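Local coordinates for ribosome-inactivating protein (Lychnis chalcedonica, PDB 2G5X) that belongs to the plant ribosome-inactivating proteins, a family whose chain folds into a mixed beta sheet joined to a largely helical region, at residues 3-8 with 49-54; 85-90 with 101-106; 29-34 with 229-234; 193-198 with 219-224. All blocks are in the same frame, centred on the assembly; numbering follows the deposited sequence.

Contact 1 (3-8 with 49-54); sequences SWTVDS and NLVLPF
Trp4 and Leu50 sit side by side on neighbouring parallel strands, the 3-5 and 49-51 segments running 4.8 Å apart at an angle of 13°. The backbone N and O of Trp4 both bond to the neighbouring strand: Trp4 N donates to Asn49 O at 2.9 Å, and Trp4 O accepts from Val51 N at 3.0 Å. The ladder goes one step beyond the strand, with Val6 N reaching Val51 O at 2.9 Å, a more bent bond (141° at the hydrogen). On the buried face, methyl CD2 of Leu50 meets CE3 at the edge of the Trp4 indole, 4.2 Å away and near the ring plane, while CG2 of Val6 lies near CB of Leu50. The other face, carrying Ser3, Thr5, Asn49 and Val51, is looser and reached by solvent. There a water bridges Ser3 OG and Asn49 ND2, whereas Asn49 OD1 is held by Thr60 and Arg1. From the end of its strand, Thr5 rests CG2 on Pro53 CB, 3.8 Å away. The contact closes a beta-alpha-beta unit through helix 10-25, whose Tyr13 and Phe16 meet the Trp4 ring; strand 58-64 flanks 45-51 on its far side, helix 154-173 packs on Trp4 and Leu50, and helix 137-145 lies against Val6, Leu52 and Pro53 beyond the strand ends.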
loop_
_atom_site.group_PDB
_atom_site.type_symbol
_atom_site.label_atom_id
_atom_site.label_comp_id
_atom_site.label_asym_id
_atom_site.label_seq_id
_atom_site.Cartn_x
_atom_site.Cartn_y
_atom_site.Cartn_z
ATOM N N SER A 3 4.114 -7.803 -8.211
ATOM C CA SER A 3 3.384 -8.886 -7.564
ATOM C C SER A 3 4.186 -9.480 -6.417
ATOM O O SER A 3 5.410 -9.605 -6.499
ATOM C CB SER A 3 3.065 -9.984 -8.583
ATOM O OG SER A 3 2.325 -11.041 -7.995
ATOM N N TRP A 4 3.491 -9.834 -5.342
ATOM C CA TRP A 4 4.147 -10.440 -4.193
ATOM C C TRP A 4 3.318 -11.582 -3.634
ATOM O O TRP A 4 2.147 -11.407 -3.292
ATOM C CB TRP A 4 4.393 -9.409 -3.080
ATOM C CG TRP A 4 5.130 -9.987 -1.880
ATOM C CD1 TRP A 4 6.198 -10.845 -1.909
ATOM C CD2 TRP A 4 4.852 -9.747 -0.492
ATOM N NE1 TRP A 4 6.597 -11.155 -0.629
ATOM C CE2 TRP A 4 5.791 -10.495 0.259
ATOM C CE3 TRP A 4 3.905 -8.971 0.190
ATOM C CZ2 TRP A 4 5.805 -10.493 1.660
ATOM C CZ3 TRP A 4 3.920 -8.968 1.588
ATOM C CH2 TRP A 4 4.865 -9.725 2.305
ATOM N N THR A 5 3.922 -12.764 -3.576
ATOM C CA THR A 5 3.249 -13.909 -2.994
ATOM C C THR A 5 3.564 -13.716 -1.514
ATOM O O THR A 5 4.716 -13.818 -1.088
ATOM C CB THR A 5 3.831 -15.235 -3.522
ATOM O OG1 THR A 5 3.524 -15.360 -4.915
ATOM C CG2 THR A 5 3.234 -16.423 -2.777
ATOM N N VAL A 6 2.531 -13.397 -0.742
ATOM C CA VAL A 6 2.682 -13.133 0.683
ATOM C C VAL A 6 3.270 -14.341 1.403
ATOM O O VAL A 6 2.548 -15.261 1.795
ATOM C CB VAL A 6 1.325 -12.743 1.296
ATOM C CG1 VAL A 6 1.500 -12.351 2.747
ATOM C CG2 VAL A 6 0.715 -11.581 0.500
ATOM N N ASP A 7 4.588 -14.314 1.576
ATOM C CA ASP A 7 5.324 -15.406 2.202
ATOM C C ASP A 7 6.555 -14.861 2.939
ATOM O O ASP A 7 6.881 -13.678 2.831
ATOM C CB ASP A 7 5.744 -16.399 1.112
ATOM C CG ASP A 7 5.956 -17.801 1.639
ATOM O OD1 ASP A 7 6.253 -18.693 0.814
ATOM O OD2 ASP A 7 5.826 -18.016 2.864
ATOM N N SER A 8 7.250 -15.731 3.665
ATOM C CA SER A 8 8.412 -15.329 4.456
ATOM C C SER A 8 9.751 -15.147 3.739
ATOM O O SER A 8 10.803 -15.143 4.383
ATOM C CB SER A 8 8.590 -16.313 5.616
ATOM O OG SER A 8 8.674 -17.646 5.144
ATOM N N ASN A 49 -0.385 -6.850 -7.230
ATOM C CA ASN A 49 -0.999 -8.149 -6.971
ATOM C C ASN A 49 -0.461 -8.770 -5.685
ATOM O O ASN A 49 0.751 -8.841 -5.488
ATOM C CB ASN A 49 -0.710 -9.126 -8.116
ATOM C CG ASN A 49 -1.697 -9.008 -9.261
ATOM O OD1 ASN A 49 -2.515 -8.095 -9.307
ATOM N ND2 ASN A 49 -1.613 -9.942 -10.204
ATOM N N LEU A 50 -1.364 -9.196 -4.807
ATOM C CA LEU A 50 -0.981 -9.885 -3.577
ATOM C C LEU A 50 -1.538 -11.297 -3.790
ATOM O O LEU A 50 -2.720 -11.460 -4.100
ATOM C CB LEU A 50 -1.628 -9.236 -2.343
ATOM C CG LEU A 50 -1.148 -7.835 -1.933
ATOM C CD1 LEU A 50 -1.836 -7.421 -0.625
ATOM C CD2 LEU A 50 0.367 -7.833 -1.747
ATOM N N VAL A 51 -0.691 -12.310 -3.645
ATOM C CA VAL A 51 -1.113 -13.695 -3.862
ATOM C C VAL A 51 -0.840 -14.576 -2.648
ATOM O O VAL A 51 0.226 -14.482 -2.044
ATOM C CB VAL A 51 -0.360 -14.311 -5.072
ATOM C CG1 VAL A 51 -0.882 -15.716 -5.357
ATOM C CG2 VAL A 51 -0.513 -13.420 -6.297
ATOM N N LEU A 52 -1.801 -15.426 -2.286
ATOM C CA LEU A 52 -1.608 -16.332 -1.157
ATOM C C LEU A 52 -0.927 -17.594 -1.669
ATOM O O LEU A 52 -1.349 -18.175 -2.666
ATOM C CB LEU A 52 -2.941 -16.717 -0.514
ATOM C CG LEU A 52 -3.720 -15.618 0.204
ATOM C CD1 LEU A 52 -4.971 -16.231 0.826
ATOM C CD2 LEU A 52 -2.849 -14.972 1.271
ATOM N N PRO A 53 0.136 -18.036 -0.988
ATOM C CA PRO A 53 0.842 -19.241 -1.422
ATOM C C PRO A 53 0.021 -20.526 -1.304
ATOM O O PRO A 53 0.231 -21.469 -2.068
ATOM C CB PRO A 53 2.078 -19.255 -0.524
ATOM C CG PRO A 53 1.573 -18.621 0.744
ATOM C CD PRO A 53 0.750 -17.464 0.226
ATOM N N PHE A 54 -0.918 -20.551 -0.361
ATOM C CA PHE A 54 -1.741 -21.738 -0.115
ATOM C C PHE A 54 -2.684 -22.164 -1.234
ATOM O O PHE A 54 -2.677 -23.322 -1.657
ATOM C CB PHE A 54 -2.589 -21.551 1.149
ATOM C CG PHE A 54 -1.852 -20.933 2.296
ATOM C CD1 PHE A 54 -2.035 -19.591 2.610
ATOM C CD2 PHE A 54 -0.982 -21.693 3.071
ATOM C CE1 PHE A 54 -1.363 -19.012 3.679
ATOM C CE2 PHE A 54 -0.301 -21.122 4.145
ATOM C CZ PHE A 54 -0.495 -19.777 4.449
HETATM O O HOH W 1 0.461 -12.136 -9.847
#

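Contact 2 (85-90 with 101-106); sequences ANFFSD and SIFTDA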
loop_
_atom_site.group_PDB
_atom_site.type_symbol
_atom_site.label_atom_id
_atom_site.label_comp_id
_atom_site.label_asym_id
_atom_site.label_seq_id
_atom_site.Cartn_x
_atom_site.Cartn_y
_atom_site.Cartn_z
ATOM N N ALA A 85 -14.448 -5.075 -9.252
ATOM C CA ALA A 85 -13.719 -3.893 -8.787
ATOM C C ALA A 85 -14.420 -3.262 -7.589
ATOM O O ALA A 85 -15.592 -2.897 -7.674
ATOM C CB ALA A 85 -13.606 -2.871 -9.918
ATOM N N ASN A 86 -13.692 -3.118 -6.482
ATOM C CA ASN A 86 -14.238 -2.545 -5.249
ATOM C C ASN A 86 -13.524 -1.245 -4.863
ATOM O O ASN A 86 -12.319 -1.248 -4.615
ATOM C CB ASN A 86 -14.079 -3.543 -4.095
ATOM C CG ASN A 86 -14.541 -4.943 -4.456
ATOM O OD1 ASN A 86 -15.739 -5.223 -4.505
ATOM N ND2 ASN A 86 -13.584 -5.831 -4.718
ATOM N N PHE A 87 -14.262 -0.141 -4.798
ATOM C CA PHE A 87 -13.669 1.144 -4.423
ATOM C C PHE A 87 -14.109 1.601 -3.036
ATOM O O PHE A 87 -15.237 1.335 -2.619
ATOM C CB PHE A 87 -14.052 2.234 -5.426
ATOM C CG PHE A 87 -13.444 2.050 -6.779
ATOM C CD1 PHE A 87 -14.215 1.617 -7.854
ATOM C CD2 PHE A 87 -12.088 2.292 -6.975
ATOM C CE1 PHE A 87 -13.640 1.428 -9.113
ATOM C CE2 PHE A 87 -11.504 2.106 -8.226
ATOM C CZ PHE A 87 -12.282 1.672 -9.298
ATOM N N PHE A 88 -13.217 2.286 -2.322
ATOM C CA PHE A 88 -13.559 2.801 -1.002
ATOM C C PHE A 88 -14.731 3.765 -1.194
ATOM O O PHE A 88 -14.885 4.359 -2.262
ATOM C CB PHE A 88 -12.356 3.515 -0.367
ATOM C CG PHE A 88 -11.310 2.576 0.176
ATOM C CD1 PHE A 88 -9.985 2.665 -0.242
ATOM C CD2 PHE A 88 -11.654 1.599 1.108
ATOM C CE1 PHE A 88 -9.016 1.793 0.260
ATOM C CE2 PHE A 88 -10.695 0.723 1.615
ATOM C CZ PHE A 88 -9.373 0.819 1.191
ATOM N N SER A 89 -15.556 3.912 -0.162
ATOM C CA SER A 89 -16.733 4.767 -0.242
ATOM C C SER A 89 -16.476 6.210 -0.659
ATOM O O SER A 89 -17.337 6.829 -1.283
ATOM C CB SER A 89 -17.483 4.752 1.092
ATOM O OG SER A 89 -16.707 5.340 2.120
ATOM N N ASP A 90 -15.305 6.745 -0.321
ATOM C CA ASP A 90 -14.978 8.129 -0.659
ATOM C C ASP A 90 -14.257 8.288 -1.995
ATOM O O ASP A 90 -13.931 9.401 -2.400
ATOM C CB ASP A 90 -14.161 8.773 0.473
ATOM C CG ASP A 90 -12.849 8.056 0.740
ATOM O OD1 ASP A 90 -12.752 6.846 0.453
ATOM O OD2 ASP A 90 -11.916 8.705 1.260
ATOM N N SER A 101 -10.708 1.284 -16.614
ATOM C CA SER A 101 -9.470 1.981 -16.961
ATOM C C SER A 101 -8.459 1.855 -15.831
ATOM O O SER A 101 -7.257 2.024 -16.035
ATOM C CB SER A 101 -9.747 3.462 -17.228
ATOM O OG SER A 101 -9.780 4.198 -16.021
ATOM N N ILE A 102 -8.959 1.567 -14.635
ATOM C CA ILE A 102 -8.114 1.412 -13.457
ATOM C C ILE A 102 -7.778 -0.065 -13.270
ATOM O O ILE A 102 -6.607 -0.444 -13.236
ATOM C CB ILE A 102 -8.829 1.948 -12.206
ATOM C CG1 ILE A 102 -9.078 3.452 -12.373
ATOM C CG2 ILE A 102 -8.002 1.653 -10.962
ATOM C CD1 ILE A 102 -9.923 4.069 -11.282
ATOM N N PHE A 103 -8.812 -0.891 -13.143
ATOM C CA PHE A 103 -8.633 -2.334 -12.996
ATOM C C PHE A 103 -8.789 -2.953 -14.379
ATOM O O PHE A 103 -9.881 -3.349 -14.786
ATOM C CB PHE A 103 -9.670 -2.912 -12.031
ATOM C CG PHE A 103 -9.419 -2.561 -10.592
ATOM C CD1 PHE A 103 -8.324 -3.094 -9.913
ATOM C CD2 PHE A 103 -10.270 -1.698 -9.914
ATOM C CE1 PHE A 103 -8.085 -2.770 -8.578
ATOM C CE2 PHE A 103 -10.038 -1.369 -8.577
ATOM C CZ PHE A 103 -8.942 -1.907 -7.910
ATOM N N THR A 104 -7.673 -3.013 -15.093
ATOM C CA THR A 104 -7.606 -3.544 -16.449
ATOM C C THR A 104 -8.395 -4.821 -16.723
ATOM O O THR A 104 -9.016 -4.950 -17.776
ATOM C CB THR A 104 -6.142 -3.822 -16.849
ATOM O OG1 THR A 104 -5.319 -2.715 -16.467
ATOM C CG2 THR A 104 -6.035 -4.030 -18.354
ATOM N N ASP A 105 -8.375 -5.758 -15.780
ATOM C CA ASP A 105 -9.050 -7.039 -15.980
ATOM C C ASP A 105 -10.434 -7.196 -15.358
ATOM O O ASP A 105 -11.055 -8.253 -15.490
ATOM C CB ASP A 105 -8.148 -8.171 -15.475
ATOM C CG ASP A 105 -6.743 -8.096 -16.043
ATOM O OD1 ASP A 105 -6.609 -8.037 -17.285
ATOM O OD2 ASP A 105 -5.773 -8.100 -15.251
ATOM N N ALA A 106 -10.926 -6.155 -14.693
ATOM C CA ALA A 106 -12.239 -6.221 -14.044
ATOM C C ALA A 106 -13.374 -6.587 -14.997
ATOM O O ALA A 106 -13.464 -6.058 -16.109
ATOM C CB ALA A 106 -12.550 -4.892 -13.358
#
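Ala85, on the strand, and Ala106, the last residue of a type I turn that begins at Phe103, bring their CA atoms to 5.9 Å, with no hydrogen bond passing between the two segments. Contact is made by side chains alone, all of them buried. The methyl of Ala85 presses on CD2 of Phe103 at 3.5 Å, and Ala106 CB comes from the turn to 4.1 Å from Ala85 CB. Two residues along the strand, the Phe87 ring brings its CE2-CZ side to Phe103 CE2, with CE2 to CE2 at 3.8 Å. The two side chains run past one another in opposing directions, the ring centroids 5.6 Å apart and the planes inclined at 46°, so they neither stack nor form a T. From the end of the helix, Ile102 extends CD1 to Phe87 CZ at 3.9 Å, meeting that side chain from the opposite direction. CG of Phe103 lies opposite its carbonyl carbon (chi1 -73°), an orientation that turns the CD2-CE2 side of the ring to both Ala85 and Phe87. Phe103 also touches Gln74 and Leu47 of the sheet. Helix 99-102 thus rests on the sheet within a beta-alpha-beta crossover, the chain leaving strand 83-87 and returning as strand 108-109, parallel and adjacent to it.

Contact 3 (29-34 with 229-234); sequences PKVCNI and GLLLYN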
loop_
_atom_site.group_PDB
_atom_site.type_symbol
_atom_site.label_atom_id
_atom_site.label_comp_id
_atom_site.label_asym_id
_atom_site.label_seq_id
_atom_site.Cartn_x
_atom_site.Cartn_y
_atom_site.Cartn_z
ATOM N N PRO A 29 13.483 11.486 -14.627
ATOM C CA PRO A 29 14.711 11.171 -13.892
ATOM C C PRO A 29 14.548 11.017 -12.385
ATOM O O PRO A 29 13.617 11.552 -11.785
ATOM C CB PRO A 29 15.630 12.337 -14.246
ATOM C CG PRO A 29 15.197 12.685 -15.634
ATOM C CD PRO A 29 13.693 12.649 -15.509
ATOM N N LYS A 30 15.476 10.280 -11.786
ATOM C CA LYS A 30 15.476 10.063 -10.350
ATOM C C LYS A 30 16.272 11.179 -9.680
ATOM O O LYS A 30 17.009 11.916 -10.343
ATOM C CB LYS A 30 16.111 8.710 -10.015
ATOM C CG LYS A 30 15.362 7.511 -10.576
ATOM C CD LYS A 30 15.972 6.208 -10.090
ATOM C CE LYS A 30 15.166 5.010 -10.566
ATOM N NZ LYS A 30 15.759 3.728 -10.086
ATOM N N VAL A 31 16.113 11.299 -8.368
ATOM C CA VAL A 31 16.819 12.306 -7.579
ATOM C C VAL A 31 17.597 11.554 -6.501
ATOM O O VAL A 31 17.015 10.798 -5.723
ATOM C CB VAL A 31 15.822 13.297 -6.930
ATOM C CG1 VAL A 31 16.561 14.281 -6.032
ATOM C CG2 VAL A 31 15.066 14.046 -8.017
ATOM N N CYS A 32 18.913 11.754 -6.465
ATOM C CA CYS A 32 19.768 11.058 -5.504
ATOM C C CYS A 32 19.570 9.553 -5.702
ATOM O O CYS A 32 19.688 8.764 -4.761
ATOM C CB CYS A 32 19.405 11.442 -4.063
ATOM S SG CYS A 32 19.526 13.219 -3.670
ATOM N N ASN A 33 19.265 9.179 -6.945
ATOM C CA ASN A 33 19.026 7.793 -7.343
ATOM C C ASN A 33 17.800 7.192 -6.655
ATOM O O ASN A 33 17.780 6.009 -6.313
ATOM C CB ASN A 33 20.263 6.927 -7.072
ATOM C CG ASN A 33 20.197 5.581 -7.771
ATOM O OD1 ASN A 33 19.696 5.478 -8.891
ATOM N ND2 ASN A 33 20.719 4.545 -7.123
ATOM N N ILE A 34 16.784 8.025 -6.457
ATOM C CA ILE A 34 15.534 7.602 -5.832
ATOM C C ILE A 34 14.393 8.010 -6.767
ATOM O O ILE A 34 14.361 9.142 -7.252
ATOM C CB ILE A 34 15.307 8.308 -4.473
ATOM C CG1 ILE A 34 16.488 8.054 -3.534
ATOM C CG2 ILE A 34 14.003 7.810 -3.841
ATOM C CD1 ILE A 34 16.438 8.891 -2.270
ATOM N N GLY A 229 12.791 5.569 -0.093
ATOM C CA GLY A 229 12.833 4.649 -1.216
ATOM C C GLY A 229 12.014 5.198 -2.373
ATOM O O GLY A 229 12.093 4.705 -3.497
ATOM N N LEU A 230 11.219 6.226 -2.087
ATOM C CA LEU A 230 10.376 6.878 -3.085
ATOM C C LEU A 230 10.185 8.320 -2.635
ATOM O O LEU A 230 9.859 8.571 -1.474
ATOM C CB LEU A 230 9.007 6.182 -3.177
ATOM C CG LEU A 230 7.957 6.816 -4.103
ATOM C CD1 LEU A 230 8.400 6.678 -5.556
ATOM C CD2 LEU A 230 6.602 6.137 -3.906
ATOM N N LEU A 231 10.397 9.269 -3.539
ATOM C CA LEU A 231 10.228 10.673 -3.189
ATOM C C LEU A 231 8.914 11.206 -3.724
ATOM O O LEU A 231 8.412 10.745 -4.745
ATOM C CB LEU A 231 11.360 11.534 -3.768
ATOM C CG LEU A 231 12.812 11.261 -3.372
ATOM C CD1 LEU A 231 13.692 12.364 -3.941
ATOM C CD2 LEU A 231 12.949 11.218 -1.862
ATOM N N LEU A 232 8.358 12.177 -3.014
ATOM C CA LEU A 232 7.133 12.822 -3.445
ATOM C C LEU A 232 7.599 13.960 -4.356
ATOM O O LEU A 232 8.720 14.455 -4.216
ATOM C CB LEU A 232 6.386 13.394 -2.236
ATOM C CG LEU A 232 5.073 14.148 -2.474
ATOM C CD1 LEU A 232 3.985 13.166 -2.874
ATOM C CD2 LEU A 232 4.671 14.890 -1.206
ATOM N N TYR A 233 6.757 14.358 -5.301
ATOM C CA TYR A 233 7.092 15.460 -6.193
ATOM C C TYR A 233 7.361 16.688 -5.316
ATOM O O TYR A 233 6.956 16.721 -4.153
ATOM C CB TYR A 233 5.911 15.727 -7.127
ATOM C CG TYR A 233 4.607 15.912 -6.388
ATOM C CD1 TYR A 233 4.282 17.133 -5.801
ATOM C CD2 TYR A 233 3.711 14.851 -6.240
ATOM C CE1 TYR A 233 3.100 17.296 -5.079
ATOM C CE2 TYR A 233 2.527 15.003 -5.521
ATOM C CZ TYR A 233 2.231 16.229 -4.944
ATOM O OH TYR A 233 1.066 16.384 -4.229
ATOM N N ASN A 234 8.044 17.689 -5.861
ATOM C CA ASN A 234 8.323 18.894 -5.084
ATOM C C ASN A 234 7.697 20.112 -5.757
ATOM O O ASN A 234 6.856 19.906 -6.659
ATOM C CB ASN A 234 9.836 19.088 -4.909
ATOM C CG ASN A 234 10.491 19.748 -6.106
ATOM O OD1 ASN A 234 10.166 19.451 -7.253
ATOM N ND2 ASN A 234 11.441 20.641 -5.838
ATOM O OXT ASN A 234 8.036 21.249 -5.365
#
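Val31 and Ile34, the two residues that meet Leu231, are joined to each other by a pair of backbone bonds: Ile34 N gives to Val31 O at 2.9 Å, and Val31 N to Ile34 O at 3.0 Å. They close a type I' turn in which Cys32 and Asn33 both take positive phi, and which sends the Val31 and Ile34 side chains toward the C-terminal segment. Across the contact no hydrogen bond forms; it rests on aliphatic side chains, touching each other and the backbone. Leu231 touches both residues. Its CD1 lies against Val31 CB at 3.8 Å, the two side chains crossing at about a right angle, and its CG lies against Ile34 CG2 at 3.7 Å. With CG2 set anti to the backbone N and CG1 placed beside it (chi1 -57°), Ile34 also lays that CG2 methyl on the chain itself, 3.6 Å from Gly229 C and 3.7 Å from Leu230 N. The turn is tied down a second time by the disulfide from Cys32 to Cys214. In sequence it follows helix 10-25 and precedes strand 45-51; the C-terminal segment it meets also makes backbone hydrogen bonds from Leu231 to Pro35 and Thr37, and packs on Ser207 and Tyr210 of helix 203-210.

Contact 4 (193-198 with 219-224); sequences GARITL and GQFTEE
The guanidinium of Arg195 lays one face toward the Phe221 ring, whose CD2 is 3.9 Å from Arg195 NH2, while its edge is turned to the backbone and solvent. Near its plane at that edge lie Gln220 O and, farther off, Thr222 N; a water sits there in the plane too. The Phe221 ring in turn receives Leu198 CG at its own edge, in plane, 3.9 Å from CZ, and the Leu198 carbonyl oxygen comes to the same atom obliquely. The arginine's own bonds here are weak: Arg195 NH2 gives a weak bond to Gln220 O, 3.3 Å long and bent to 145°, and Arg195 NH1 gives another to the water. That water donates in turn to Gln220 O at 2.6 Å. The stronger partner of the arginine is Glu225, which forms a salt bridge with NE and also accepts from Thr222 N, so one carboxylate ties Arg195 NE to Thr222 N. This is helix-to-loop packing at the surface of the C-terminal part of the fold, where helix 193-201 meets the segment following helix 203-210. The arginine crosses the gap by an extended chain, CG anti to the backbone N (chi1 -169°) and straight on to NE. Farther along the helix, Leu198 CD2 meets the Gln220 amide at OE1, 4.0 Å away, their side chains crossing at about a right angle. Gly193 O is gripped twice, by Thr197 N and, from the opposite face of its carbonyl plane, by Thr197 OG1 at 2.8 Å.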
loop_
_atom_site.group_PDB
_atom_site.type_symbol
_atom_site.label_atom_id
_atom_site.label_comp_id
_atom_site.label_asym_id
_atom_site.label_seq_id
_atom_site.Cartn_x
_atom_site.Cartn_y
_atom_site.Cartn_z
ATOM N N GLY A 193 4.281 1.240 16.151
ATOM C CA GLY A 193 4.640 2.141 17.235
ATOM C C GLY A 193 4.503 3.609 16.874
ATOM O O GLY A 193 4.351 3.964 15.700
ATOM N N ALA A 194 4.585 4.468 17.887
ATOM C CA ALA A 194 4.436 5.908 17.711
ATOM C C ALA A 194 5.513 6.626 16.895
ATOM O O ALA A 194 5.188 7.514 16.106
ATOM C CB ALA A 194 4.298 6.578 19.078
ATOM N N ARG A 195 6.783 6.263 17.071
ATOM C CA ARG A 195 7.839 6.951 16.332
ATOM C C ARG A 195 7.757 6.688 14.829
ATOM O O ARG A 195 7.899 7.614 14.026
ATOM C CB ARG A 195 9.228 6.566 16.862
ATOM C CG ARG A 195 10.334 7.458 16.303
ATOM C CD ARG A 195 11.708 7.172 16.897
ATOM N NE ARG A 195 12.735 7.966 16.223
ATOM C CZ ARG A 195 12.954 9.261 16.436
ATOM N NH1 ARG A 195 12.227 9.932 17.323
ATOM N NH2 ARG A 195 13.890 9.895 15.741
ATOM N N ILE A 196 7.528 5.432 14.448
ATOM C CA ILE A 196 7.411 5.090 13.034
ATOM C C ILE A 196 6.176 5.755 12.434
ATOM O O ILE A 196 6.184 6.155 11.272
ATOM C CB ILE A 196 7.323 3.554 12.819
ATOM C CG1 ILE A 196 8.712 2.936 12.995
ATOM C CG2 ILE A 196 6.769 3.244 11.427
ATOM C CD1 ILE A 196 8.738 1.423 12.901
ATOM N N THR A 197 5.117 5.874 13.228
ATOM C CA THR A 197 3.895 6.510 12.754
ATOM C C THR A 197 4.168 7.990 12.448
ATOM O O THR A 197 3.686 8.523 11.449
ATOM C CB THR A 197 2.758 6.378 13.797
ATOM O OG1 THR A 197 2.448 4.989 13.991
ATOM C CG2 THR A 197 1.505 7.103 13.324
ATOM N N LEU A 198 4.953 8.645 13.300
ATOM C CA LEU A 198 5.289 10.055 13.093
ATOM C C LEU A 198 6.236 10.195 11.899
ATOM O O LEU A 198 6.159 11.162 11.137
ATOM C CB LEU A 198 5.943 10.638 14.349
ATOM C CG LEU A 198 6.251 12.139 14.324
ATOM C CD1 LEU A 198 4.968 12.929 14.090
ATOM C CD2 LEU A 198 6.892 12.544 15.645
ATOM N N GLY A 219 18.234 15.240 12.170
ATOM C CA GLY A 219 17.379 16.320 12.627
ATOM C C GLY A 219 16.349 15.716 13.558
ATOM O O GLY A 219 16.702 15.036 14.522
ATOM N N GLN A 220 15.073 15.955 13.276
ATOM C CA GLN A 220 14.007 15.389 14.090
ATOM C C GLN A 220 14.136 13.868 14.002
ATOM O O GLN A 220 13.850 13.149 14.956
ATOM C CB GLN A 220 12.647 15.849 13.562
ATOM C CG GLN A 220 11.458 15.104 14.140
ATOM C CD GLN A 220 10.135 15.706 13.699
ATOM O OE1 GLN A 220 9.122 15.581 14.391
ATOM N NE2 GLN A 220 10.140 16.371 12.550
ATOM N N PHE A 221 14.573 13.391 12.841
ATOM C CA PHE A 221 14.773 11.966 12.624
ATOM C C PHE A 221 16.226 11.731 12.226
ATOM O O PHE A 221 16.919 12.658 11.804
ATOM C CB PHE A 221 13.835 11.445 11.530
ATOM C CG PHE A 221 12.376 11.613 11.857
ATOM C CD1 PHE A 221 11.682 12.748 11.447
ATOM C CD2 PHE A 221 11.704 10.654 12.606
ATOM C CE1 PHE A 221 10.340 12.924 11.782
ATOM C CE2 PHE A 221 10.361 10.822 12.946
ATOM C CZ PHE A 221 9.680 11.961 12.533
ATOM N N THR A 222 16.686 10.495 12.371
ATOM C CA THR A 222 18.062 10.158 12.027
ATOM C C THR A 222 18.226 10.059 10.518
ATOM O O THR A 222 17.245 9.998 9.776
ATOM C CB THR A 222 18.478 8.806 12.638
ATOM O OG1 THR A 222 17.758 7.750 11.993
ATOM C CG2 THR A 222 18.183 8.778 14.125
ATOM N N GLU A 223 19.474 10.038 10.064
ATOM C CA GLU A 223 19.746 9.934 8.639
ATOM C C GLU A 223 19.190 8.619 8.084
ATOM O O GLU A 223 18.700 8.571 6.956
ATOM C CB GLU A 223 21.250 10.030 8.383
ATOM C CG GLU A 223 21.632 9.993 6.916
ATOM C CD GLU A 223 23.083 10.362 6.682
ATOM O OE1 GLU A 223 23.546 10.239 5.527
ATOM O OE2 GLU A 223 23.759 10.779 7.649
ATOM N N GLU A 224 19.252 7.559 8.886
ATOM C CA GLU A 224 18.746 6.256 8.458
ATOM C C GLU A 224 17.220 6.234 8.380
ATOM O O GLU A 224 16.644 5.653 7.459
ATOM C CB GLU A 224 19.234 5.155 9.407
ATOM C CG GLU A 224 20.741 4.940 9.375
ATOM C CD GLU A 224 21.506 6.001 10.146
ATOM O OE1 GLU A 224 22.686 6.239 9.818
ATOM O OE2 GLU A 224 20.934 6.586 11.091
HETATM O O HOH W 2 12.589 13.251 17.242
#

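Contacts 1 and 2 both belong to the six-stranded sheet, but use it differently: contact 1 pairs its outermost strand 3-5 through backbone bonds and is partly buried, whereas contact 2 is a wholly buried aromatic and aliphatic cluster near the opposite outer strand. Their centres lie about 20 Å apart. Contacts 3 and 4 both involve the C-terminal part of the chain. Contact 3 brings the chain end onto an early turn by apolar packing, close to a disulfide; contact 4, whose centre is about 19 Å from that of contact 3, is a surface meeting of arginine, carbonyl and water with one buried phenylalanine. Contacts 2 and 4 fall on opposite sides of the chain's centre.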